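Local coordinates for protein putative glycosyl hydrolase (Bacteroides thetaiotaomicron VPI-5482, PDB 3K11) that is a putative family 88 glycosyl hydrolase, probably with hydrolase activity, whose substrate is not established, at residues 172-177 / 209-214; 332-337 / 407-412. All coordinates share one frame; numbering follows the deposited sequence.

Contact 1 of 2, residues 172-177 / 209-214; sequences NYFDFI and PAVAQM
M214, a selenomethionine in this crystal, carries its SE over one face of the F174 ring, 4.3 Å from the ring centroid and 20° off its normal, in a Met-aromatic contact. Its terminal CE reaches back toward the root of the ring, 4.0 Å from F174 CG, so the two side chains run past each other in opposite senses. F174 gets there because its CG stands anti to the backbone N (chi1 -159°), which throws the ring across to the other helix. The backbone of V211 meets the ring edge near its plane, and V211 CG2 comes to 4.1 Å from F174 CE1. One turn further along, I177 CD1 packs on A210 CB at 3.8 Å.

Beyond this first shell, Y225 of helix 222-240 touches both M214 and V211 and sets its ring edge-to-face with F174, while T152 and I155 of helix 148-160 cover A210 and M214. The axes of 172-177 and 209-214 approach to 10.9 Å at a signed crossing angle of -118°, a wide separation filled by F174 and M214, with I177 on A210 beside them. No hydrogen bond joins the segments; this is steeply crossed, apolar helix packing within the six-hairpin helical fold of family 88.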
loop_
_atom_site.group_PDB
_atom_site.type_symbol
_atom_site.label_atom_id
_atom_site.label_comp_id
_atom_site.label_asym_id
_atom_site.label_seq_id
_atom_site.Cartn_x
_atom_site.Cartn_y
_atom_site.Cartn_z
ATOM N N ASN A 172 -38.729 18.590 18.384
ATOM C CA ASN A 172 -38.163 17.819 19.497
ATOM C C ASN A 172 -36.751 17.336 19.175
ATOM O O ASN A 172 -35.844 17.424 19.967
ATOM C CB ASN A 172 -39.062 16.619 19.790
ATOM C CG ASN A 172 -38.661 15.865 21.038
ATOM O OD1 ASN A 172 -38.535 16.462 22.095
ATOM N ND2 ASN A 172 -38.488 14.549 20.928
ATOM N N TYR A 173 -36.599 16.751 18.006
ATOM C CA TYR A 173 -35.303 16.277 17.572
ATOM C C TYR A 173 -34.302 17.417 17.503
ATOM O O TYR A 173 -33.165 17.327 18.006
ATOM C CB TYR A 173 -35.434 15.666 16.196
ATOM C CG TYR A 173 -35.919 14.222 16.114
ATOM C CD1 TYR A 173 -35.487 13.249 17.002
ATOM C CD2 TYR A 173 -36.718 13.822 15.052
ATOM C CE1 TYR A 173 -35.888 11.912 16.855
ATOM C CE2 TYR A 173 -37.133 12.528 14.907
ATOM C CZ TYR A 173 -36.719 11.569 15.807
ATOM O OH TYR A 173 -37.100 10.248 15.598
ATOM N N PHE A 174 -34.709 18.503 16.884
ATOM C CA PHE A 174 -33.759 19.611 16.676
ATOM C C PHE A 174 -33.436 20.353 17.962
ATOM O O PHE A 174 -32.322 20.795 18.158
ATOM C CB PHE A 174 -34.251 20.618 15.647
ATOM C CG PHE A 174 -33.133 21.433 15.077
ATOM C CD1 PHE A 174 -32.244 20.857 14.210
ATOM C CD2 PHE A 174 -32.902 22.721 15.514
ATOM C CE1 PHE A 174 -31.178 21.569 13.729
ATOM C CE2 PHE A 174 -31.861 23.454 15.015
ATOM C CZ PHE A 174 -30.987 22.879 14.121
ATOM N N ASP A 175 -34.396 20.465 18.863
ATOM C CA ASP A 175 -34.086 21.046 20.160
ATOM C C ASP A 175 -32.963 20.240 20.809
ATOM O O ASP A 175 -32.007 20.803 21.375
ATOM C CB ASP A 175 -35.295 21.014 21.059
ATOM C CG ASP A 175 -35.009 21.582 22.473
ATOM O OD1 ASP A 175 -34.391 22.631 22.606
ATOM O OD2 ASP A 175 -35.440 20.975 23.445
ATOM N N PHE A 176 -33.068 18.911 20.755
ATOM C CA PHE A 176 -31.951 18.084 21.267
ATOM C C PHE A 176 -30.614 18.392 20.571
ATOM O O PHE A 176 -29.582 18.595 21.214
ATOM C CB PHE A 176 -32.208 16.573 21.206
ATOM C CG PHE A 176 -30.980 15.803 21.572
ATOM C CD1 PHE A 176 -30.667 15.592 22.899
ATOM C CD2 PHE A 176 -30.106 15.387 20.605
ATOM C CE1 PHE A 176 -29.487 14.960 23.225
ATOM C CE2 PHE A 176 -28.909 14.784 20.953
ATOM C CZ PHE A 176 -28.612 14.612 22.253
ATOM N N ILE A 177 -30.619 18.346 19.252
ATOM C CA ILE A 177 -29.398 18.544 18.478
ATOM C C ILE A 177 -28.737 19.858 18.825
ATOM O O ILE A 177 -27.532 19.906 19.144
ATOM C CB ILE A 177 -29.701 18.468 16.951
ATOM C CG1 ILE A 177 -30.132 17.038 16.574
ATOM C CG2 ILE A 177 -28.491 18.914 16.063
ATOM C CD1 ILE A 177 -30.788 16.944 15.223
ATOM N N PRO A 209 -26.231 17.715 8.445
ATOM C CA PRO A 209 -27.390 17.825 7.544
ATOM C C PRO A 209 -28.657 18.370 8.194
ATOM O O PRO A 209 -29.392 19.146 7.563
ATOM C CB PRO A 209 -27.572 16.392 7.026
ATOM C CG PRO A 209 -26.150 15.830 7.060
ATOM C CD PRO A 209 -25.685 16.352 8.412
ATOM N N ALA A 210 -28.921 17.989 9.444
ATOM C CA ALA A 210 -30.091 18.486 10.159
ATOM C C ALA A 210 -30.032 20.009 10.310
ATOM O O ALA A 210 -31.041 20.706 10.157
ATOM C CB ALA A 210 -30.174 17.830 11.538
ATOM N N VAL A 211 -28.852 20.498 10.698
ATOM C CA VAL A 211 -28.645 21.936 10.865
ATOM C C VAL A 211 -28.810 22.623 9.512
ATOM O O VAL A 211 -29.507 23.619 9.416
ATOM C CB VAL A 211 -27.289 22.257 11.549
ATOM C CG1 VAL A 211 -27.104 23.793 11.681
ATOM C CG2 VAL A 211 -27.192 21.568 12.938
ATOM N N ALA A 212 -28.177 22.104 8.450
ATOM C CA ALA A 212 -28.341 22.648 7.101
ATOM C C ALA A 212 -29.824 22.684 6.655
ATOM O O ALA A 212 -30.310 23.701 6.137
ATOM C CB ALA A 212 -27.446 21.862 6.075
ATOM N N GLN A 213 -30.559 21.603 6.890
ATOM C CA GLN A 213 -31.971 21.578 6.515
ATOM C C GLN A 213 -32.819 22.508 7.352
ATOM O O GLN A 213 -33.766 23.121 6.833
ATOM C CB GLN A 213 -32.511 20.138 6.552
ATOM C CG GLN A 213 -32.020 19.286 5.358
ATOM C CD GLN A 213 -32.577 19.729 4.045
ATOM O OE1 GLN A 213 -33.698 20.211 3.967
ATOM N NE2 GLN A 213 -31.795 19.582 2.981
HETATM N N MSE A 214 -32.510 22.628 8.636
HETATM C CA MSE A 214 -33.255 23.561 9.488
HETATM C C MSE A 214 -33.112 24.986 8.995
HETATM O O MSE A 214 -34.028 25.794 9.219
HETATM C CB MSE A 214 -32.832 23.558 10.951
HETATM C CG MSE A 214 -33.503 22.654 11.863
HETATM SE SE MSE A 214 -35.400 22.527 11.875
HETATM C CE MSE A 214 -35.950 23.625 13.238
#

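Contact 2 of 2, residues 332-337 / 407-412; sequences YVYCLA and GAEMIR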
loop_
_atom_site.group_PDB
_atom_site.type_symbol
_atom_site.label_atom_id
_atom_site.label_comp_id
_atom_site.label_asym_id
_atom_site.label_seq_id
_atom_site.Cartn_x
_atom_site.Cartn_y
_atom_site.Cartn_z
ATOM N N TYR A 332 -20.264 5.987 -1.439
ATOM C CA TYR A 332 -19.380 6.636 -2.394
ATOM C C TYR A 332 -19.998 6.738 -3.762
ATOM O O TYR A 332 -19.859 7.764 -4.449
ATOM C CB TYR A 332 -18.043 5.949 -2.518
ATOM C CG TYR A 332 -17.289 5.853 -1.195
ATOM C CD1 TYR A 332 -17.267 6.911 -0.291
ATOM C CD2 TYR A 332 -16.548 4.740 -0.888
ATOM C CE1 TYR A 332 -16.557 6.813 0.905
ATOM C CE2 TYR A 332 -15.829 4.638 0.318
ATOM C CZ TYR A 332 -15.858 5.671 1.205
ATOM O OH TYR A 332 -15.185 5.578 2.416
ATOM N N VAL A 333 -20.643 5.673 -4.195
ATOM C CA VAL A 333 -21.328 5.706 -5.518
ATOM C C VAL A 333 -22.363 6.845 -5.544
ATOM O O VAL A 333 -22.440 7.585 -6.520
ATOM C CB VAL A 333 -21.993 4.346 -5.852
ATOM C CG1 VAL A 333 -22.914 4.427 -7.097
ATOM C CG2 VAL A 333 -20.885 3.252 -6.070
ATOM N N TYR A 334 -23.174 6.947 -4.501
ATOM C CA TYR A 334 -24.144 8.031 -4.435
ATOM C C TYR A 334 -23.415 9.365 -4.534
ATOM O O TYR A 334 -23.817 10.245 -5.292
ATOM C CB TYR A 334 -25.000 8.038 -3.158
ATOM C CG TYR A 334 -25.666 9.393 -3.007
ATOM C CD1 TYR A 334 -26.757 9.745 -3.798
ATOM C CD2 TYR A 334 -25.169 10.359 -2.134
ATOM C CE1 TYR A 334 -27.318 10.999 -3.701
ATOM C CE2 TYR A 334 -25.726 11.650 -2.058
ATOM C CZ TYR A 334 -26.805 11.942 -2.842
ATOM O OH TYR A 334 -27.407 13.179 -2.777
ATOM N N CYS A 335 -22.411 9.556 -3.687
ATOM C CA CYS A 335 -21.763 10.854 -3.651
ATOM C C CYS A 335 -21.162 11.243 -4.987
ATOM O O CYS A 335 -21.207 12.395 -5.374
ATOM C CB CYS A 335 -20.667 10.880 -2.619
ATOM S SG CYS A 335 -21.378 10.792 -0.930
ATOM N N LEU A 336 -20.536 10.280 -5.644
ATOM C CA LEU A 336 -19.866 10.549 -6.909
ATOM C C LEU A 336 -20.865 10.854 -8.004
ATOM O O LEU A 336 -20.708 11.855 -8.733
ATOM C CB LEU A 336 -18.951 9.388 -7.280
ATOM C CG LEU A 336 -17.727 9.142 -6.416
ATOM C CD1 LEU A 336 -17.094 7.763 -6.783
ATOM C CD2 LEU A 336 -16.686 10.344 -6.446
ATOM N N ALA A 337 -21.927 10.051 -8.112
ATOM C CA ALA A 337 -22.961 10.306 -9.136
ATOM C C ALA A 337 -23.604 11.667 -8.888
ATOM O O ALA A 337 -23.857 12.431 -9.836
ATOM C CB ALA A 337 -24.002 9.198 -9.111
ATOM N N GLY A 407 -28.530 4.001 -6.235
ATOM C CA GLY A 407 -29.293 3.563 -7.400
ATOM C C GLY A 407 -30.080 4.704 -7.962
ATOM O O GLY A 407 -30.067 4.948 -9.162
ATOM N N ALA A 408 -30.779 5.414 -7.086
ATOM C CA ALA A 408 -31.563 6.573 -7.518
ATOM C C ALA A 408 -30.720 7.579 -8.285
ATOM O O ALA A 408 -31.143 8.094 -9.319
ATOM C CB ALA A 408 -32.187 7.260 -6.311
ATOM N N GLU A 409 -29.525 7.847 -7.773
ATOM C CA GLU A 409 -28.645 8.834 -8.360
ATOM C C GLU A 409 -27.967 8.313 -9.622
ATOM O O GLU A 409 -27.759 9.061 -10.617
ATOM C CB GLU A 409 -27.596 9.290 -7.321
ATOM C CG GLU A 409 -27.022 10.647 -7.607
ATOM C CD GLU A 409 -28.018 11.788 -7.483
ATOM O OE1 GLU A 409 -29.058 11.616 -6.862
ATOM O OE2 GLU A 409 -27.729 12.841 -8.041
HETATM N N MSE A 410 -27.676 7.027 -9.647
HETATM C CA MSE A 410 -27.188 6.415 -10.886
HETATM C C MSE A 410 -28.210 6.490 -12.009
HETATM O O MSE A 410 -27.849 6.733 -13.178
HETATM C CB MSE A 410 -26.766 4.946 -10.665
HETATM C CG MSE A 410 -25.483 4.730 -9.906
HETATM SE SE MSE A 410 -23.951 5.425 -10.763
HETATM C CE MSE A 410 -24.163 4.685 -12.494
ATOM N N ILE A 411 -29.489 6.357 -11.698
ATOM C CA ILE A 411 -30.525 6.496 -12.733
ATOM C C ILE A 411 -30.482 7.900 -13.334
ATOM O O ILE A 411 -30.505 8.039 -14.574
ATOM C CB ILE A 411 -31.936 6.128 -12.187
ATOM C CG1 ILE A 411 -31.995 4.608 -11.949
ATOM C CG2 ILE A 411 -33.125 6.629 -13.128
ATOM C CD1 ILE A 411 -33.144 4.117 -10.976
ATOM N N ARG A 412 -30.396 8.926 -12.477
ATOM C CA ARG A 412 -30.256 10.311 -12.952
ATOM C C ARG A 412 -29.035 10.439 -13.846
ATOM O O ARG A 412 -29.112 10.981 -14.947
ATOM C CB ARG A 412 -30.092 11.276 -11.782
ATOM C CG ARG A 412 -29.848 12.737 -12.182
ATOM C CD ARG A 412 -31.119 13.398 -12.562
ATOM N NE ARG A 412 -31.825 13.942 -11.400
ATOM C CZ ARG A 412 -33.135 14.210 -11.363
ATOM N NH1 ARG A 412 -33.937 13.950 -12.407
ATOM N NH2 ARG A 412 -33.662 14.716 -10.256
#
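Y334 and E409 lie across one another, the tyrosine ring and the glutamate carboxylate turned 77° apart. The ring leans on the glutamate along one flank: Y334 CD1 is 3.6 Å from E409 CB, and Y334 CE1 is 3.7 Å from E409 OE1, a van der Waals approach by a ring carbon. With its CG anti to the backbone N (chi1 164°), the tyrosine swings its ring beside the facing helix, although its CB starts off along the interface. E409 CG lies 3.7 Å from A337 CB, and the bend at chi2 beyond it turns the carboxylate alongside the ring. Next to this pair, V333 and M410 meet at about a right angle, V333 CG1 lying 3.8 Å from M410 CG. The selenium, M410 SE, also comes to 4.1 Å from A337 CB, so the small alanine sits between glutamate and selenomethionine where the backbones come closest.

The axes of 332-337 and 407-412 approach to 8.5 Å, at 31°. Y334 also meets the rings of W405 and H338, and an alanine in its place would probably open a gap beside the aliphatic chain of E409 and take away the ring that W405 and H338 pack on. OE2 of E409 is hydrogen-bonded outside the two segments, to N341 ND2 and H338 ND1. Between the segments themselves the grip is therefore entirely van der Waals, and the buried OE2 owes its polar bonding to H338 and N341, just beyond the segment on helix 326-342, which is likely to ease the cost of burying charge there.

How the contacts relate
Both contacts are buried helix pairs inside the same family 88 range, yet they solve the packing problem differently. Contact 1 joins steeply crossed helices through a long aromatic reach, whereas contact 2 brings two helices running the same way at a moderate 31° closer, with an alanine at the narrowest point. Their centres are 25 Å apart and their nearest atoms about 10 Å, so they do not touch, and contact 1 closes along the chain before contact 2 opens. Helix 265-281 links them: it packs on A212 of 209-214 and on Y334 of 332-337. Contact 2 lies nearer the centre of the chain, about 11 Å from it against 17 Å for contact 1.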